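Non-reducing end alpha-L-arabinofuranosidase BoGH43B (Bacteroides ovatus, PDB 5JOZ) cleaves terminal non-reducing alpha-L-arabinofuranose residues from xyloglucan side branches, turning 'S' units into 'X' units during xyloglucan breakdown. Local coordinates at residues A[145-150]-A[187-192]; A[122-127]-A[161-166]. All coordinates share one frame; numbering follows the deposited sequence.

Contact 1: residues A[145-150]-A[187-192]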
loop_
_atom_site.group_PDB
_atom_site.type_symbol
_atom_site.label_atom_id
_atom_site.label_comp_id
_atom_site.label_asym_id
_atom_site.label_seq_id
_atom_site.Cartn_x
_atom_site.Cartn_y
_atom_site.Cartn_z
ATOM N N GLY A 145 -1.116 -23.162 11.088
ATOM C CA GLY A 145 -0.703 -23.935 9.913
ATOM C C GLY A 145 -1.809 -24.496 9.024
ATOM O O GLY A 145 -1.505 -25.062 7.974
ATOM N N SER A 146 -3.077 -24.330 9.411
ATOM C CA SER A 146 -4.211 -24.939 8.704
ATOM C C SER A 146 -5.081 -23.912 7.990
ATOM O O SER A 146 -5.022 -22.726 8.316
ATOM C CB SER A 146 -5.051 -25.736 9.693
ATOM O OG SER A 146 -4.272 -26.775 10.275
ATOM N N PHE A 147 -5.876 -24.369 7.013
ATOM C CA PHE A 147 -6.829 -23.496 6.300
ATOM C C PHE A 147 -8.268 -23.882 6.633
ATOM O O PHE A 147 -8.593 -25.065 6.636
ATOM C CB PHE A 147 -6.625 -23.562 4.789
ATOM C CG PHE A 147 -5.278 -23.095 4.343
ATOM C CD1 PHE A 147 -4.831 -21.815 4.667
ATOM C CD2 PHE A 147 -4.451 -23.922 3.593
ATOM C CE1 PHE A 147 -3.576 -21.372 4.268
ATOM C CE2 PHE A 147 -3.193 -23.485 3.185
ATOM C CZ PHE A 147 -2.756 -22.209 3.524
ATOM N N LEU A 148 -9.110 -22.880 6.896
ATOM C CA LEU A 148 -10.491 -23.086 7.348
ATOM C C LEU A 148 -11.451 -22.614 6.287
ATOM O O LEU A 148 -11.332 -21.492 5.809
ATOM C CB LEU A 148 -10.759 -22.295 8.624
ATOM C CG LEU A 148 -9.806 -22.552 9.785
ATOM C CD1 LEU A 148 -10.148 -21.631 10.947
ATOM C CD2 LEU A 148 -9.823 -24.011 10.213
ATOM N N LEU A 149 -12.397 -23.464 5.916
ATOM C CA LEU A 149 -13.430 -23.108 4.954
ATOM C C LEU A 149 -14.787 -23.041 5.659
ATOM O O LEU A 149 -15.047 -23.811 6.584
ATOM C CB LEU A 149 -13.481 -24.135 3.827
ATOM C CG LEU A 149 -14.295 -23.740 2.591
ATOM C CD1 LEU A 149 -13.668 -22.567 1.832
ATOM C CD2 LEU A 149 -14.436 -24.951 1.679
ATOM N N GLY A 150 -15.636 -22.124 5.200
ATOM C CA GLY A 150 -17.003 -21.945 5.698
ATOM C C GLY A 150 -17.867 -21.302 4.616
ATOM O O GLY A 150 -17.364 -20.934 3.547
ATOM N N TYR A 187 -11.717 -28.052 -6.946
ATOM C CA TYR A 187 -11.628 -26.873 -6.090
ATOM C C TYR A 187 -10.160 -26.724 -5.729
ATOM O O TYR A 187 -9.532 -27.706 -5.345
ATOM C CB TYR A 187 -12.457 -27.043 -4.816
ATOM C CG TYR A 187 -13.933 -27.114 -5.077
ATOM C CD1 TYR A 187 -14.561 -28.332 -5.343
ATOM C CD2 TYR A 187 -14.706 -25.962 -5.084
ATOM C CE1 TYR A 187 -15.925 -28.394 -5.593
ATOM C CE2 TYR A 187 -16.065 -26.011 -5.329
ATOM C CZ TYR A 187 -16.668 -27.231 -5.580
ATOM O OH TYR A 187 -18.006 -27.264 -5.838
ATOM N N TYR A 188 -9.623 -25.507 -5.864
ATOM C CA TYR A 188 -8.211 -25.233 -5.630
ATOM C C TYR A 188 -8.045 -24.258 -4.494
ATOM O O TYR A 188 -8.769 -23.268 -4.415
ATOM C CB TYR A 188 -7.558 -24.598 -6.858
ATOM C CG TYR A 188 -7.379 -25.501 -8.043
ATOM C CD1 TYR A 188 -8.413 -25.703 -8.946
ATOM C CD2 TYR A 188 -6.159 -26.119 -8.296
ATOM C CE1 TYR A 188 -8.245 -26.510 -10.055
ATOM C CE2 TYR A 188 -5.984 -26.929 -9.401
ATOM C CZ TYR A 188 -7.033 -27.121 -10.275
ATOM O OH TYR A 188 -6.881 -27.930 -11.365
ATOM N N ILE A 189 -7.069 -24.536 -3.639
ATOM C CA ILE A 189 -6.602 -23.620 -2.612
ATOM C C ILE A 189 -5.176 -23.251 -2.999
ATOM O O ILE A 189 -4.284 -24.097 -2.973
ATOM C CB ILE A 189 -6.630 -24.255 -1.202
ATOM C CG1 ILE A 189 -8.080 -24.441 -0.752
ATOM C CG2 ILE A 189 -5.875 -23.381 -0.193
ATOM C CD1 ILE A 189 -8.241 -25.248 0.523
ATOM N N MET A 190 -4.984 -21.987 -3.375
ATOM C CA MET A 190 -3.675 -21.451 -3.724
ATOM C C MET A 190 -3.273 -20.562 -2.559
ATOM O O MET A 190 -4.085 -19.797 -2.051
ATOM C CB MET A 190 -3.771 -20.649 -5.022
ATOM C CG MET A 190 -2.427 -20.229 -5.624
ATOM S SD MET A 190 -2.586 -19.184 -7.094
ATOM C CE MET A 190 -3.247 -17.681 -6.374
ATOM N N SER A 191 -2.025 -20.656 -2.131
ATOM C CA SER A 191 -1.599 -19.961 -0.919
ATOM C C SER A 191 -0.119 -19.602 -0.971
ATOM O O SER A 191 0.608 -20.022 -1.868
ATOM C CB SER A 191 -1.893 -20.849 0.293
ATOM O OG SER A 191 -1.212 -22.085 0.172
ATOM N N ALA A 192 0.301 -18.821 0.013
ATOM C CA ALA A 192 1.668 -18.348 0.141
ATOM C C ALA A 192 2.345 -19.016 1.338
ATOM O O ALA A 192 1.685 -19.303 2.334
ATOM C CB ALA A 192 1.669 -16.833 0.306
#
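F147 is the residue of 145-150 that reaches across to 187-192, laying its ring obliquely against I189 and S191. Its CB bond points toward 187-192, and with CG anti to the carbonyl carbon (chi1 -62°) F147 CD2 comes 4.1 Å from I189 CG2. Farther out, F147 CZ rests 3.6 Å from S191 CB. S191 OG also lies beside the ring end, 3.7 Å from F147 CZ, so the small S191 brings both its CB and its OG up to the ring. No hydrogen bond joins the strands, and the CA atoms of F147 and I189 stand 8.9 Å apart: two blades of the five-bladed beta-propeller of family GH43 pack face against face. Cutting the ring back to an alanine here would probably open a gap between the blades and take from I189 CG2 and S191 CB the ring they share. The F147 side chain is about 7 Å from that of E176, the inferred proton donor, and it also touches P178. Two residues on, L149 again directs its CB toward 187-192, but this leucine packs on F180 and V166, extending the greasy layer between the blades.

Contact 2: residues A[122-127]-A[161-166]; sequences NWYVDP and EALRKV
Y124 and L163 meet where the loop between the second and third blades of the GH43 five-bladed beta-propeller crosses near 159-168, an edge strand of the third blade. The apolar contact is narrow: L163 CD1 approaches the edge of the tyrosine ring, near its plane, 3.6 Å from Y124 CE2. In L163, CG lies anti to the carbonyl carbon (chi1 -64°) and chi2 of -175° carries CD1 straight out from CA to the ring. A branched leucine suits the place, touching Y124, F138 and the N122 amide together; N122 ND2 is a looser neighbour, 4.4 Å from L163 CD1. Tyrosine fits a partly exposed site, pairing ring carbons with a polar hydroxyl.

No hydrogen bond joins the segments. In the loop, N122 OD1 weakly accepts Y124 N at 3.4 Å, an Asx turn that a short amide side chain can make. Outside them, D126 OD2 accepts the backbone N of G177, which holds D126 next to E176, consistent with its inferred part in orienting the proton donor. R164 makes a cation-pi contact with W211 and curls back on its own chain, R164 NH2 donating to a lone pair of A162 O at 3.2 Å, in the carbonyl plane.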
loop_
_atom_site.group_PDB
_atom_site.type_symbol
_atom_site.label_atom_id
_atom_site.label_comp_id
_atom_site.label_asym_id
_atom_site.label_seq_id
_atom_site.Cartn_x
_atom_site.Cartn_y
_atom_site.Cartn_z
ATOM N N ASN A 122 -14.202 -12.740 13.802
ATOM C CA ASN A 122 -12.938 -13.420 14.112
ATOM C C ASN A 122 -11.743 -12.534 13.750
ATOM O O ASN A 122 -11.909 -11.479 13.124
ATOM C CB ASN A 122 -12.859 -14.812 13.443
ATOM C CG ASN A 122 -12.957 -14.764 11.922
ATOM O OD1 ASN A 122 -12.047 -14.300 11.232
ATOM N ND2 ASN A 122 -14.043 -15.303 11.390
ATOM N N TRP A 123 -10.553 -12.975 14.150
ATOM C CA TRP A 123 -9.323 -12.210 13.963
ATOM C C TRP A 123 -8.339 -12.903 12.997
ATOM O O TRP A 123 -7.124 -12.695 13.079
ATOM C CB TRP A 123 -8.685 -11.970 15.333
ATOM C CG TRP A 123 -9.500 -11.053 16.198
ATOM C CD1 TRP A 123 -10.541 -11.401 17.007
ATOM C CD2 TRP A 123 -9.355 -9.633 16.318
ATOM N NE1 TRP A 123 -11.049 -10.289 17.632
ATOM C CE2 TRP A 123 -10.340 -9.188 17.228
ATOM C CE3 TRP A 123 -8.488 -8.694 15.746
ATOM C CZ2 TRP A 123 -10.482 -7.840 17.587
ATOM C CZ3 TRP A 123 -8.627 -7.352 16.099
ATOM C CH2 TRP A 123 -9.617 -6.939 17.011
ATOM N N TYR A 124 -8.852 -13.711 12.066
ATOM C CA TYR A 124 -7.969 -14.422 11.141
ATOM C C TYR A 124 -7.349 -13.451 10.129
ATOM O O TYR A 124 -8.009 -12.531 9.639
ATOM C CB TYR A 124 -8.703 -15.564 10.437
ATOM C CG TYR A 124 -9.179 -16.668 11.378
ATOM C CD1 TYR A 124 -8.292 -17.303 12.253
ATOM C CD2 TYR A 124 -10.508 -17.091 11.380
ATOM C CE1 TYR A 124 -8.720 -18.308 13.112
ATOM C CE2 TYR A 124 -10.944 -18.102 12.237
ATOM C CZ TYR A 124 -10.049 -18.708 13.095
ATOM O OH TYR A 124 -10.475 -19.710 13.936
ATOM N N VAL A 125 -6.061 -13.633 9.866
ATOM C CA VAL A 125 -5.354 -12.860 8.850
ATOM C C VAL A 125 -5.706 -13.434 7.480
ATOM O O VAL A 125 -6.052 -14.615 7.371
ATOM C CB VAL A 125 -3.821 -12.864 9.114
ATOM C CG1 VAL A 125 -3.163 -14.191 8.719
ATOM C CG2 VAL A 125 -3.145 -11.685 8.423
ATOM N N ASP A 126 -5.638 -12.598 6.450
ATOM C CA ASP A 126 -5.814 -13.027 5.066
ATOM C C ASP A 126 -7.135 -13.753 4.792
ATOM O O ASP A 126 -7.149 -14.814 4.174
ATOM C CB ASP A 126 -4.620 -13.905 4.642
ATOM C CG ASP A 126 -3.292 -13.170 4.724
ATOM O OD1 ASP A 126 -3.299 -11.944 4.954
ATOM O OD2 ASP A 126 -2.241 -13.826 4.539
ATOM N N PRO A 127 -8.258 -13.177 5.243
ATOM C CA PRO A 127 -9.531 -13.798 4.899
ATOM C C PRO A 127 -9.775 -13.662 3.409
ATOM O O PRO A 127 -9.523 -12.603 2.850
ATOM C CB PRO A 127 -10.548 -12.956 5.678
ATOM C CG PRO A 127 -9.903 -11.608 5.780
ATOM C CD PRO A 127 -8.440 -11.898 5.951
ATOM N N GLU A 161 -22.845 -22.121 6.928
ATOM C CA GLU A 161 -22.072 -23.350 7.194
ATOM C C GLU A 161 -20.808 -22.908 7.925
ATOM O O GLU A 161 -20.058 -22.073 7.418
ATOM C CB GLU A 161 -21.719 -24.123 5.904
ATOM C CG GLU A 161 -22.895 -24.353 4.947
ATOM C CD GLU A 161 -22.578 -25.245 3.738
ATOM O OE1 GLU A 161 -23.045 -24.899 2.623
ATOM O OE2 GLU A 161 -21.894 -26.295 3.894
ATOM N N ALA A 162 -20.576 -23.456 9.114
ATOM C CA ALA A 162 -19.495 -22.984 9.976
ATOM C C ALA A 162 -18.117 -23.376 9.476
ATOM O O ALA A 162 -17.959 -24.342 8.729
ATOM C CB ALA A 162 -19.682 -23.489 11.390
ATOM N N LEU A 163 -17.131 -22.607 9.926
ATOM C CA LEU A 163 -15.732 -22.854 9.639
ATOM C C LEU A 163 -15.313 -24.246 10.065
ATOM O O LEU A 163 -15.645 -24.671 11.164
ATOM C CB LEU A 163 -14.843 -21.864 10.397
ATOM C CG LEU A 163 -14.941 -20.380 10.075
ATOM C CD1 LEU A 163 -13.876 -19.641 10.864
ATOM C CD2 LEU A 163 -14.782 -20.125 8.587
ATOM N N ARG A 164 -14.571 -24.937 9.199
ATOM C CA ARG A 164 -13.851 -26.151 9.587
ATOM C C ARG A 164 -12.545 -26.306 8.800
ATOM O O ARG A 164 -12.425 -25.802 7.677
ATOM C CB ARG A 164 -14.739 -27.377 9.394
ATOM C CG ARG A 164 -14.937 -27.823 7.953
ATOM C CD ARG A 164 -16.249 -28.578 7.786
ATOM N NE ARG A 164 -17.387 -27.656 7.795
ATOM C CZ ARG A 164 -18.661 -27.997 7.990
ATOM N NH1 ARG A 164 -19.020 -29.267 8.203
ATOM N NH2 ARG A 164 -19.595 -27.045 7.972
ATOM N N LYS A 165 -11.584 -27.012 9.398
ATOM C CA LYS A 165 -10.318 -27.346 8.734
ATOM C C LYS A 165 -10.573 -28.236 7.505
ATOM O O LYS A 165 -11.240 -29.279 7.604
ATOM C CB LYS A 165 -9.359 -28.027 9.724
ATOM C CG LYS A 165 -8.006 -28.481 9.168
ATOM C CD LYS A 165 -7.148 -29.086 10.288
ATOM C CE LYS A 165 -6.028 -30.002 9.795
ATOM N NZ LYS A 165 -4.798 -29.270 9.369
ATOM N N VAL A 166 -10.069 -27.786 6.354
ATOM C CA VAL A 166 -10.151 -28.534 5.091
ATOM C C VAL A 166 -8.781 -28.930 4.517
ATOM O O VAL A 166 -8.686 -29.887 3.756
ATOM C CB VAL A 166 -10.941 -27.754 4.007
ATOM C CG1 VAL A 166 -12.357 -27.489 4.469
ATOM C CG2 VAL A 166 -10.255 -26.437 3.622
#

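Overall arrangement
The two contacts have centres 9 Å apart and lie on opposite faces of one propeller blade, the antiparallel sheet running from strand 128-132 to strand 159-168. Contact 1 joins this blade to the next, 176-216, whereas contact 2 brings in the loop arriving from the blade before. Along the chain their segments alternate: 122-127, 145-150, 161-166, 187-192. Strands 146-152 and 159-168 are sheet neighbours, so S146 OG can lie 2.7 Å from K165 NZ, a probable hydrogen bond. Separately, on the face that the loop covers, L148 CD1 packs 3.6 Å from Y124 OH. Successive blades are thus linked near D126 and E176, two residues inferred to matter for catalysis.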